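Local coordinates for DUF3201 domain-containing protein (PDB 1YB3), which is of unknown function, a conserved hypothetical protein of the DUF3201 family from the hyperthermophile Pyrococcus furiosus, at residues Leu18-Ile21 / Trp22-Phe26; Gly113-Asn116 / Phe117-Phe121; Pro127-Gly130 / Asp131-Trp134; Asp154-Glu157 / Val158-Ile162. All blocks are in the same frame, centred on the assembly; numbering follows the deposited sequence. Where two conformers were deposited one is given.

Interaction 1 (Leu18-Ile21 / Trp22-Phe26); sequences LNRI and WGDIF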
loop_
_atom_site.group_PDB
_atom_site.type_symbol
_atom_site.label_atom_id
_atom_site.label_comp_id
_atom_site.label_asym_id
_atom_site.label_seq_id
_atom_site.Cartn_x
_atom_site.Cartn_y
_atom_site.Cartn_z
ATOM N N LEU A 18 -13.603 -14.760 3.915
ATOM C CA LEU A 18 -13.695 -13.743 4.962
ATOM C C LEU A 18 -12.862 -14.082 6.210
ATOM O O LEU A 18 -12.228 -13.194 6.804
ATOM C CB LEU A 18 -15.157 -13.488 5.353
ATOM C CG LEU A 18 -16.004 -12.819 4.271
ATOM C CD1 LEU A 18 -17.442 -12.681 4.746
ATOM C CD2 LEU A 18 -15.412 -11.471 3.896
ATOM N N ASN A 19 -12.867 -15.351 6.611
ATOM C CA ASN A 19 -12.007 -15.796 7.716
ATOM C C ASN A 19 -10.520 -15.660 7.367
ATOM O O ASN A 19 -9.693 -15.373 8.248
ATOM C CB ASN A 19 -12.337 -17.234 8.128
ATOM C CG ASN A 19 -13.374 -17.297 9.235
ATOM O OD1 ASN A 19 -13.549 -16.334 9.983
ATOM N ND2 ASN A 19 -14.050 -18.442 9.363
ATOM N N ARG A 20 -10.199 -15.872 6.097
ATOM C CA ARG A 20 -8.818 -15.717 5.599
ATOM C C ARG A 20 -8.355 -14.264 5.638
ATOM O O ARG A 20 -7.257 -13.983 6.122
ATOM C CB ARG A 20 -8.679 -16.300 4.181
ATOM C CG ARG A 20 -7.282 -16.129 3.560
ATOM C CD ARG A 20 -7.097 -16.935 2.266
ATOM N NE ARG A 20 -7.846 -16.391 1.133
ATOM C CZ ARG A 20 -7.570 -16.639 -0.152
ATOM N NH1 ARG A 20 -6.535 -17.405 -0.486
ATOM N NH2 ARG A 20 -8.323 -16.107 -1.110
ATOM N N ILE A 21 -9.184 -13.345 5.144
ATOM C CA ILE A 21 -8.855 -11.903 5.146
ATOM C C ILE A 21 -8.561 -11.410 6.571
ATOM O O ILE A 21 -7.485 -10.840 6.849
ATOM C CB ILE A 21 -9.995 -11.053 4.482
ATOM C CG1 ILE A 21 -10.093 -11.325 2.978
ATOM C CG2 ILE A 21 -9.849 -9.538 4.787
ATOM C CD1 ILE A 21 -11.396 -10.807 2.356
ATOM N N TRP A 22 -9.501 -11.645 7.491
ATOM C CA TRP A 22 -9.316 -11.160 8.847
ATOM C C TRP A 22 -8.259 -11.945 9.634
ATOM O O TRP A 22 -7.407 -11.334 10.288
ATOM C CB TRP A 22 -10.664 -11.035 9.598
ATOM C CG TRP A 22 -11.312 -9.700 9.366
ATOM C CD1 TRP A 22 -11.196 -8.589 10.156
ATOM C CD2 TRP A 22 -12.159 -9.322 8.273
ATOM N NE1 TRP A 22 -11.905 -7.556 9.623
ATOM C CE2 TRP A 22 -12.511 -7.970 8.470
ATOM C CE3 TRP A 22 -12.652 -9.990 7.150
ATOM C CZ2 TRP A 22 -13.348 -7.270 7.586
ATOM C CZ3 TRP A 22 -13.482 -9.294 6.264
ATOM C CH2 TRP A 22 -13.819 -7.946 6.492
ATOM N N GLY A 23 -8.272 -13.281 9.530
ATOM C CA GLY A 23 -7.299 -14.140 10.226
ATOM C C GLY A 23 -5.869 -13.825 9.804
ATOM O O GLY A 23 -4.975 -13.719 10.647
ATOM N N ASP A 24 -5.672 -13.630 8.505
ATOM C CA ASP A 24 -4.342 -13.315 7.977
ATOM C C ASP A 24 -3.801 -11.980 8.505
ATOM O O ASP A 24 -2.585 -11.868 8.739
ATOM C CB ASP A 24 -4.333 -13.303 6.443
ATOM C CG ASP A 24 -4.319 -14.707 5.828
ATOM O OD1 ASP A 24 -4.454 -15.715 6.564
ATOM O OD2 ASP A 24 -4.172 -14.791 4.588
ATOM N N ILE A 25 -4.656 -10.963 8.637
ATOM C CA ILE A 25 -4.182 -9.664 9.142
ATOM C C ILE A 25 -3.927 -9.664 10.652
ATOM O O ILE A 25 -2.951 -9.055 11.135
ATOM C CB ILE A 25 -5.064 -8.471 8.686
ATOM C CG1 ILE A 25 -4.887 -8.243 7.187
ATOM C CG2 ILE A 25 -4.708 -7.173 9.425
ATOM C CD1 ILE A 25 -3.450 -7.858 6.774
ATOM N N PHE A 26 -4.769 -10.362 11.412
ATOM C CA PHE A 26 -4.480 -10.482 12.838
ATOM C C PHE A 26 -3.114 -11.171 13.021
ATOM O O PHE A 26 -2.291 -10.733 13.839
ATOM C CB PHE A 26 -5.611 -11.206 13.584
ATOM C CG PHE A 26 -6.879 -10.394 13.691
ATOM C CD1 PHE A 26 -6.870 -9.132 14.293
ATOM C CD2 PHE A 26 -8.091 -10.896 13.205
ATOM C CE1 PHE A 26 -8.045 -8.375 14.390
ATOM C CE2 PHE A 26 -9.280 -10.143 13.301
ATOM C CZ PHE A 26 -9.253 -8.886 13.886
#
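Leu18 O receives the N-H of Trp22 at 3.2 Å in an almost straight bond (176° at the hydrogen), one rung of the i to i+4 ladder that makes this continuous segment helical. Asn19 O accepts from Gly23 N at 2.8 Å and Arg20 O from Asp24 N at 2.9 Å, while the next rung, Ile25 N to Ile21 O, is weak. Around this backbone the Trp22 indole gathers the apolar neighbours of its turn. Leu18 lies beside it, pointing the same way, with CD2 3.8 Å from Trp22 CZ3. Ile21 crosses it: CG1 is anti to the carbonyl carbon (chi1 -68°), which leaves CG2 on the side of the next residue, where it makes an off-centre CH-pi contact 4.2 Å from the centroid of the Trp22 six-membered ring. Leu18 O borders the same ring at its edge. Helix 11-35 is amphipathic and packs on the large antiparallel sheet; branched Ile21 and Ile25 suit its inner side, where they meet Pro66 and Ala78, whereas Trp22 spans the border, its NE1 bonded to Glu46. On another side, Arg20 CG rests 3.5 Å from Asp24 OD2, but the charged ends diverge, with Arg20 NE 5.3 Å from that oxygen. The arginine's long chain carries its guanidinium instead to a cation-pi contact with Phe153, and Asp24 OD1 has a weak, long ion pair with Lys155.

Interaction 2 (Gly113-Asn116 / Phe117-Phe121); sequences GAEN and FLEDF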
loop_
_atom_site.group_PDB
_atom_site.type_symbol
_atom_site.label_atom_id
_atom_site.label_comp_id
_atom_site.label_asym_id
_atom_site.label_seq_id
_atom_site.Cartn_x
_atom_site.Cartn_y
_atom_site.Cartn_z
ATOM N N GLY A 113 -2.357 10.525 -4.550
ATOM C CA GLY A 113 -2.469 11.545 -3.505
ATOM C C GLY A 113 -3.452 11.164 -2.413
ATOM O O GLY A 113 -3.520 10.002 -2.007
ATOM N N ALA A 114 -4.231 12.144 -1.944
ATOM C CA ALA A 114 -5.166 11.929 -0.831
ATOM C C ALA A 114 -6.201 10.828 -1.083
ATOM O O ALA A 114 -6.520 10.069 -0.175
ATOM C CB ALA A 114 -5.865 13.230 -0.446
ATOM N N GLU A 115 -6.710 10.748 -2.312
ATOM C CA GLU A 115 -7.684 9.712 -2.689
ATOM C C GLU A 115 -7.176 8.806 -3.807
ATOM O O GLU A 115 -6.848 9.287 -4.893
ATOM C CB GLU A 115 -9.009 10.357 -3.138
ATOM C CG GLU A 115 -9.562 11.423 -2.190
ATOM C CD GLU A 115 -9.940 10.885 -0.824
ATOM O OE1 GLU A 115 -10.187 9.665 -0.695
ATOM O OE2 GLU A 115 -9.997 11.696 0.127
ATOM N N ASN A 116 -7.127 7.487 -3.569
ATOM C CA ASN A 116 -6.656 6.587 -4.620
ATOM C C ASN A 116 -7.511 6.585 -5.879
ATOM O O ASN A 116 -6.996 6.458 -6.969
ATOM C CB ASN A 116 -6.425 5.145 -4.110
ATOM C CG ASN A 116 -7.672 4.512 -3.511
ATOM O OD1 ASN A 116 -8.735 5.150 -3.393
ATOM N ND2 ASN A 116 -7.549 3.239 -3.112
ATOM N N PHE A 117 -8.822 6.738 -5.722
ATOM C CA PHE A 117 -9.710 6.670 -6.878
ATOM C C PHE A 117 -9.643 7.948 -7.737
ATOM O O PHE A 117 -10.015 7.932 -8.918
ATOM C CB PHE A 117 -11.147 6.381 -6.433
ATOM C CG PHE A 117 -11.805 7.528 -5.728
ATOM C CD1 PHE A 117 -12.569 8.458 -6.450
ATOM C CD2 PHE A 117 -11.667 7.699 -4.359
ATOM C CE1 PHE A 117 -13.174 9.524 -5.811
ATOM C CE2 PHE A 117 -12.271 8.768 -3.705
ATOM C CZ PHE A 117 -13.030 9.686 -4.444
ATOM N N LEU A 118 -9.162 9.038 -7.140
ATOM C CA LEU A 118 -9.179 10.350 -7.787
ATOM C C LEU A 118 -7.805 10.843 -8.231
ATOM O O LEU A 118 -7.648 11.274 -9.356
ATOM C CB LEU A 118 -9.824 11.392 -6.872
ATOM C CG LEU A 118 -10.183 12.749 -7.506
ATOM C CD1 LEU A 118 -11.235 12.570 -8.612
ATOM C CD2 LEU A 118 -10.661 13.724 -6.441
ATOM N N GLU A 119 -6.815 10.787 -7.341
ATOM C CA GLU A 119 -5.526 11.386 -7.622
ATOM C C GLU A 119 -4.467 10.335 -7.890
ATOM O O GLU A 119 -3.543 10.172 -7.090
ATOM C CB GLU A 119 -5.081 12.283 -6.459
ATOM C CG GLU A 119 -5.863 13.583 -6.289
ATOM C CD GLU A 119 -6.737 13.624 -5.053
ATOM O OE1 GLU A 119 -6.437 12.941 -4.051
ATOM O OE2 GLU A 119 -7.723 14.382 -5.062
ATOM N N ASP A 120 -4.597 9.630 -9.011
ATOM C CA ASP A 120 -3.632 8.595 -9.373
ATOM C C ASP A 120 -2.466 9.116 -10.214
ATOM O O ASP A 120 -2.640 9.548 -11.359
ATOM C CB ASP A 120 -4.317 7.389 -10.011
ATOM C CG ASP A 120 -3.405 6.185 -10.083
ATOM O OD1 ASP A 120 -3.126 5.562 -9.019
ATOM O OD2 ASP A 120 -2.967 5.872 -11.210
ATOM N N PHE A 121 -1.268 9.044 -9.645
ATOM C CA PHE A 121 -0.051 9.431 -10.350
ATOM C C PHE A 121 0.527 8.292 -11.196
ATOM O O PHE A 121 1.066 8.529 -12.288
ATOM C CB PHE A 121 1.003 9.940 -9.359
ATOM C CG PHE A 121 0.587 11.162 -8.603
ATOM C CD1 PHE A 121 0.498 12.407 -9.243
ATOM C CD2 PHE A 121 0.286 11.084 -7.240
ATOM C CE1 PHE A 121 0.112 13.543 -8.528
ATOM C CE2 PHE A 121 -0.103 12.219 -6.523
ATOM C CZ PHE A 121 -0.176 13.450 -7.167
#
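The Phe117 ring meets Glu115 obliquely, Phe117 CE2 lying 3.7 Å from Glu115 CB, while Asn116 OD1 stands at the ring edge. Leu118 CB sits over one face, displaced toward the rim, and Tyr51 stacks with the ring from outside the loop. Phe117 can lie beside Glu115 because its CG is tucked between the backbone N and the carbonyl carbon (chi1 71°). At the other end, the buried Phe121 ring comes close to the backbone, its CE2 3.4 Å from Gly113 N. That nitrogen gives its hydrogen to Glu119 O at 2.8 Å, in the carbonyl plane. Glycine suits position 113 because a side chain there would probably crowd Glu119 CB. Glu115 O holds the bend with two bonds: Glu119 N arrives nearly along the C=O direction at 2.9 Å, and Leu118 N from above the carbonyl plane at 3.2 Å. In return, the Glu119 chain bends at chi2 (111°) and brings OE1 to Glu115 N at 2.8 Å, bridging the loop beyond its neck. Replacing Glu119 with an alanine removes this carboxylate and would probably leave Glu115 N without its mate and the 113-115 segment freer to move. Glu119 OE2 lies close to Glu142 OE2, a pairing that might raise the affinity of one carboxylate for a proton. Asn116 ND2 ties the loop to Tyr51 O. The bonds among Gly113, Glu115, Leu118 and Glu119 close the beta-hairpin loop that joins the antiparallel neighbours 108-112 and 120-123, the latter an outermost strand of the seven-stranded sheet.

Interaction 3 (Pro127-Gly130 / Asp131-Trp134); sequences PISG and DEVW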
loop_
_atom_site.group_PDB
_atom_site.type_symbol
_atom_site.label_atom_id
_atom_site.label_comp_id
_atom_site.label_asym_id
_atom_site.label_seq_id
_atom_site.Cartn_x
_atom_site.Cartn_y
_atom_site.Cartn_z
ATOM N N PRO A 127 0.857 1.536 -17.017
ATOM C CA PRO A 127 2.044 2.236 -16.527
ATOM C C PRO A 127 2.491 3.393 -17.414
ATOM O O PRO A 127 2.340 3.349 -18.639
ATOM C CB PRO A 127 3.114 1.143 -16.501
ATOM C CG PRO A 127 2.678 0.161 -17.507
ATOM C CD PRO A 127 1.177 0.176 -17.491
ATOM N N ILE A 128 3.006 4.434 -16.778
ATOM C CA ILE A 128 3.659 5.529 -17.480
ATOM C C ILE A 128 5.085 5.644 -16.948
ATOM O O ILE A 128 5.445 4.967 -15.976
ATOM C CB ILE A 128 2.876 6.865 -17.343
ATOM C CG1 ILE A 128 2.695 7.255 -15.872
ATOM C CG2 ILE A 128 1.518 6.771 -18.062
ATOM C CD1 ILE A 128 2.105 8.639 -15.652
ATOM N N SER A 129 5.900 6.475 -17.592
ATOM C CA SER A 129 7.300 6.629 -17.205
ATOM C C SER A 129 7.414 7.323 -15.856
ATOM O O SER A 129 6.527 8.083 -15.467
ATOM C CB SER A 129 8.068 7.425 -18.264
ATOM O OG SER A 129 7.614 8.769 -18.315
ATOM N N GLY A 130 8.517 7.064 -15.156
ATOM C CA GLY A 130 8.811 7.727 -13.880
ATOM C C GLY A 130 8.951 9.243 -13.976
ATOM O O GLY A 130 8.622 9.961 -13.023
ATOM N N ASP A 131 9.457 9.728 -15.114
ATOM C CA ASP A 131 9.570 11.170 -15.367
ATOM C C ASP A 131 8.192 11.820 -15.420
ATOM O O ASP A 131 7.981 12.890 -14.844
ATOM C CB ASP A 131 10.351 11.450 -16.663
ATOM C CG ASP A 131 10.634 12.938 -16.873
ATOM O OD1 ASP A 131 11.297 13.556 -16.005
ATOM O OD2 ASP A 131 10.198 13.487 -17.910
ATOM N N GLU A 132 7.258 11.163 -16.111
ATOM C CA GLU A 132 5.892 11.660 -16.233
ATOM C C GLU A 132 5.181 11.631 -14.882
ATOM O O GLU A 132 4.468 12.565 -14.533
ATOM C CB GLU A 132 5.110 10.857 -17.271
ATOM C CG GLU A 132 3.782 11.504 -17.680
ATOM C CD GLU A 132 2.999 10.682 -18.696
ATOM O OE1 GLU A 132 3.627 10.035 -19.567
ATOM O OE2 GLU A 132 1.747 10.689 -18.629
ATOM N N VAL A 133 5.393 10.558 -14.123
ATOM C CA VAL A 133 4.862 10.472 -12.761
ATOM C C VAL A 133 5.348 11.641 -11.899
ATOM O O VAL A 133 4.554 12.278 -11.219
ATOM C CB VAL A 133 5.213 9.119 -12.095
ATOM C CG1 VAL A 133 4.682 9.073 -10.671
ATOM C CG2 VAL A 133 4.641 7.953 -12.901
ATOM N N TRP A 134 6.654 11.923 -11.927
ATOM C CA TRP A 134 7.217 13.034 -11.162
ATOM C C TRP A 134 6.643 14.399 -11.595
ATOM O O TRP A 134 6.314 15.237 -10.751
ATOM C CB TRP A 134 8.758 13.031 -11.236
ATOM C CG TRP A 134 9.401 14.103 -10.395
ATOM C CD1 TRP A 134 10.173 15.139 -10.839
ATOM C CD2 TRP A 134 9.309 14.255 -8.967
ATOM N NE1 TRP A 134 10.572 15.924 -9.780
ATOM C CE2 TRP A 134 10.060 15.404 -8.620
ATOM C CE3 TRP A 134 8.663 13.535 -7.948
ATOM C CZ2 TRP A 134 10.186 15.847 -7.299
ATOM C CZ3 TRP A 134 8.789 13.975 -6.637
ATOM C CH2 TRP A 134 9.545 15.119 -6.323
HETATM O O HOH W 1 4.819 7.854 -20.167
#
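Ile128 packs against the first turn of a helix with two of its carbons: CG1 is 3.6 Å from Val133 CG2, and CD1 is 3.6 Å from Glu132 OE2, the glutamate chain passing across the isoleucine at about a right angle. The contact between Ile128, just ahead of the N-cap, and Val133, four places beyond it, is a hydrophobic staple. With Ile128 CG1 held between its backbone N and carbonyl carbon (chi1 58°), the branch is directed at the valine. An alanine at this place lacks CG1, CG2 and CD1, which would probably open a gap beside Val133 and leave the Glu132 chain less confined. Ser129 fixes the start of the helix. As N-cap it accepts from Glu132 N through OG at 3.3 Å, a role that suits a short hydroxyl able to fold back on the chain, and its carbonyl O takes Val133 N at 3.0 Å. The direct Glu132-to-Ser129 N bond of a full capping box is replaced by a water, which donates to Glu132 OE1 at 2.6 Å and accepts from Ser129 N at 3.1 Å. Gly130 O then receives Trp134 N, continuing the helical ladder. Farther out, Val133 is buried between helix 96-105, through Ile99 and Ile103, and strand 120-123, through Phe121 and Tyr122; Trp134 leans on Lys96 and Ile99, so the start of helix 130-138 is seated against helix 96-105 and, through Val133, strand 120-123.

Interaction 4 (Asp154-Glu157 / Val158-Ile162); sequences DKEE and VKREI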
loop_
_atom_site.group_PDB
_atom_site.type_symbol
_atom_site.label_atom_id
_atom_site.label_comp_id
_atom_site.label_asym_id
_atom_site.label_seq_id
_atom_site.Cartn_x
_atom_site.Cartn_y
_atom_site.Cartn_z
ATOM N N ASP A 154 -0.139 -13.760 -0.404
ATOM C CA ASP A 154 1.204 -14.351 -0.292
ATOM C C ASP A 154 1.913 -13.757 0.918
ATOM O O ASP A 154 2.461 -12.642 0.864
ATOM C CB ASP A 154 1.981 -14.120 -1.592
ATOM C CG ASP A 154 3.295 -14.893 -1.645
ATOM O OD1 ASP A 154 3.905 -15.120 -0.581
ATOM O OD2 ASP A 154 3.707 -15.271 -2.766
ATOM N N LYS A 155 1.912 -14.514 2.011
ATOM C CA LYS A 155 2.528 -14.088 3.283
ATOM C C LYS A 155 4.034 -13.848 3.161
ATOM O O LYS A 155 4.556 -12.843 3.639
ATOM C CB LYS A 155 2.242 -15.133 4.381
ATOM C CG LYS A 155 0.757 -15.461 4.561
ATOM C CD LYS A 155 0.547 -16.585 5.605
ATOM C CE LYS A 155 -0.939 -16.898 5.765
ATOM N NZ LYS A 155 -1.207 -17.820 6.909
ATOM N N GLU A 156 4.730 -14.743 2.470
ATOM C CA GLU A 156 6.173 -14.562 2.251
ATOM C C GLU A 156 6.456 -13.241 1.557
ATOM O O GLU A 156 7.409 -12.543 1.910
ATOM C CB GLU A 156 6.737 -15.725 1.411
ATOM C CG GLU A 156 8.292 -15.750 1.284
ATOM C CD GLU A 156 8.857 -14.912 0.086
ATOM O OE1 GLU A 156 8.062 -14.451 -0.764
ATOM O OE2 GLU A 156 10.110 -14.722 -0.011
ATOM N N GLU A 157 5.618 -12.908 0.563
ATOM C CA GLU A 157 5.813 -11.689 -0.219
ATOM C C GLU A 157 5.491 -10.439 0.569
ATOM O O GLU A 157 6.158 -9.429 0.417
ATOM C CB GLU A 157 5.038 -11.736 -1.552
ATOM C CG GLU A 157 5.822 -12.475 -2.644
ATOM C CD GLU A 157 5.051 -12.645 -3.939
ATOM O OE1 GLU A 157 4.004 -11.970 -4.109
ATOM O OE2 GLU A 157 5.491 -13.453 -4.792
ATOM N N VAL A 158 4.470 -10.468 1.428
ATOM C CA VAL A 158 4.250 -9.240 2.209
ATOM C C VAL A 158 5.450 -8.894 3.075
ATOM O O VAL A 158 5.895 -7.733 3.105
ATOM C CB VAL A 158 2.934 -9.248 3.010
ATOM C CG1 VAL A 158 2.623 -7.822 3.538
ATOM C CG2 VAL A 158 1.857 -9.657 2.129
ATOM N N LYS A 159 6.008 -9.909 3.743
ATOM C CA LYS A 159 7.196 -9.716 4.562
ATOM C C LYS A 159 8.384 -9.246 3.715
ATOM O O LYS A 159 9.045 -8.275 4.052
ATOM C CB LYS A 159 7.570 -10.992 5.327
ATOM C CG LYS A 159 6.674 -11.333 6.500
ATOM C CD LYS A 159 7.225 -12.585 7.239
ATOM C CE LYS A 159 6.343 -12.975 8.413
ATOM N NZ LYS A 159 6.778 -14.257 9.048
ATOM N N ARG A 160 8.637 -9.924 2.592
ATOM C CA ARG A 160 9.796 -9.557 1.768
ATOM C C ARG A 160 9.675 -8.191 1.100
ATOM O O ARG A 160 10.642 -7.430 1.039
ATOM C CB ARG A 160 10.117 -10.656 0.754
ATOM C CG ARG A 160 11.365 -10.334 -0.099
ATOM C CD ARG A 160 11.933 -11.595 -0.793
ATOM N NE ARG A 160 10.853 -12.345 -1.436
ATOM C CZ ARG A 160 10.337 -12.045 -2.622
ATOM N NH1 ARG A 160 10.832 -11.044 -3.341
ATOM N NH2 ARG A 160 9.322 -12.753 -3.094
ATOM N N GLU A 161 8.479 -7.870 0.599
ATOM C CA GLU A 161 8.294 -6.593 -0.082
ATOM C C GLU A 161 8.311 -5.392 0.863
ATOM O O GLU A 161 8.830 -4.341 0.498
ATOM C CB GLU A 161 7.036 -6.618 -0.965
ATOM C CG GLU A 161 7.039 -7.690 -2.070
ATOM C CD GLU A 161 8.286 -7.674 -2.957
ATOM O OE1 GLU A 161 8.987 -6.651 -3.007
ATOM O OE2 GLU A 161 8.525 -8.704 -3.609
ATOM N N ILE A 162 7.739 -5.541 2.068
ATOM C CA ILE A 162 7.875 -4.476 3.079
ATOM C C ILE A 162 9.351 -4.248 3.373
ATOM O O ILE A 162 9.805 -3.108 3.444
ATOM C CB ILE A 162 7.115 -4.785 4.391
ATOM C CG1 ILE A 162 5.621 -4.719 4.145
ATOM C CG2 ILE A 162 7.568 -3.826 5.511
ATOM C CD1 ILE A 162 4.741 -5.246 5.305
#
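Glu156 and Arg160, one helical turn apart, meet because each side chain bends on the way out. The glutamate leaves with CG anti to its nitrogen (chi1 -172°) and then folds at chi2 (-88°); the arginine runs extended and turns at chi3 (48°). Its guanidinium thereby presents one side to the carboxylate: NE reaches Glu156 OE2 at 2.9 Å and NH2 reaches Glu156 OE1 at 3.1 Å, the latter on the syn lone pair. Both oxygens lie close to the guanidinium plane, so this two-pronged, side-on salt bridge restrains the group's rotation. Glu157 runs alongside the arginine, its CG 3.5 Å from Arg160 NH2. Glu161 OE2 is a salt-bridge partner of Arg160 NH1 by charge alone, well outside the guanidinium plane; its OE1 is salt-bridged to Arg164. Asp154, a short acceptor suited to an N-cap, takes Glu157 N on OD1 at 3.0 Å, from above its carboxylate plane, and its carbonyl O accepts from Val158 N at 3.0 Å. Acidic residues in the first turn probably also match the helix dipole. Helix 155-171 lies alongside helix 11-35, with Lys155 salt-bridged to Glu27 and Val158 on Leu28, and rests on strand 82-90 through Val158 on Phe83 and Ile162 on Phe85.

In the fold
The four interactions follow one another along the chain without interleaving, and each is a local contact within one helix, helix start or hairpin loop of a single-chain fold built on a seven-stranded antiparallel sheet. Interactions 1 and 4 lie on the neighbouring helices 11-35 and 155-171, their centres about 16 Å apart, and touch where Asp24 meets Lys155, so that the first and last helices of the chain pack together. Interactions 2 and 3 form a second group, centres about 15 Å apart, where the hairpin of strand 120-123 leads into helix 130-138 and Phe121 touches both Ile128 and Val133. The groups stand well apart: centres of interactions 1 and 3 are about 35 Å from each other, on opposite sides of the chain's centre.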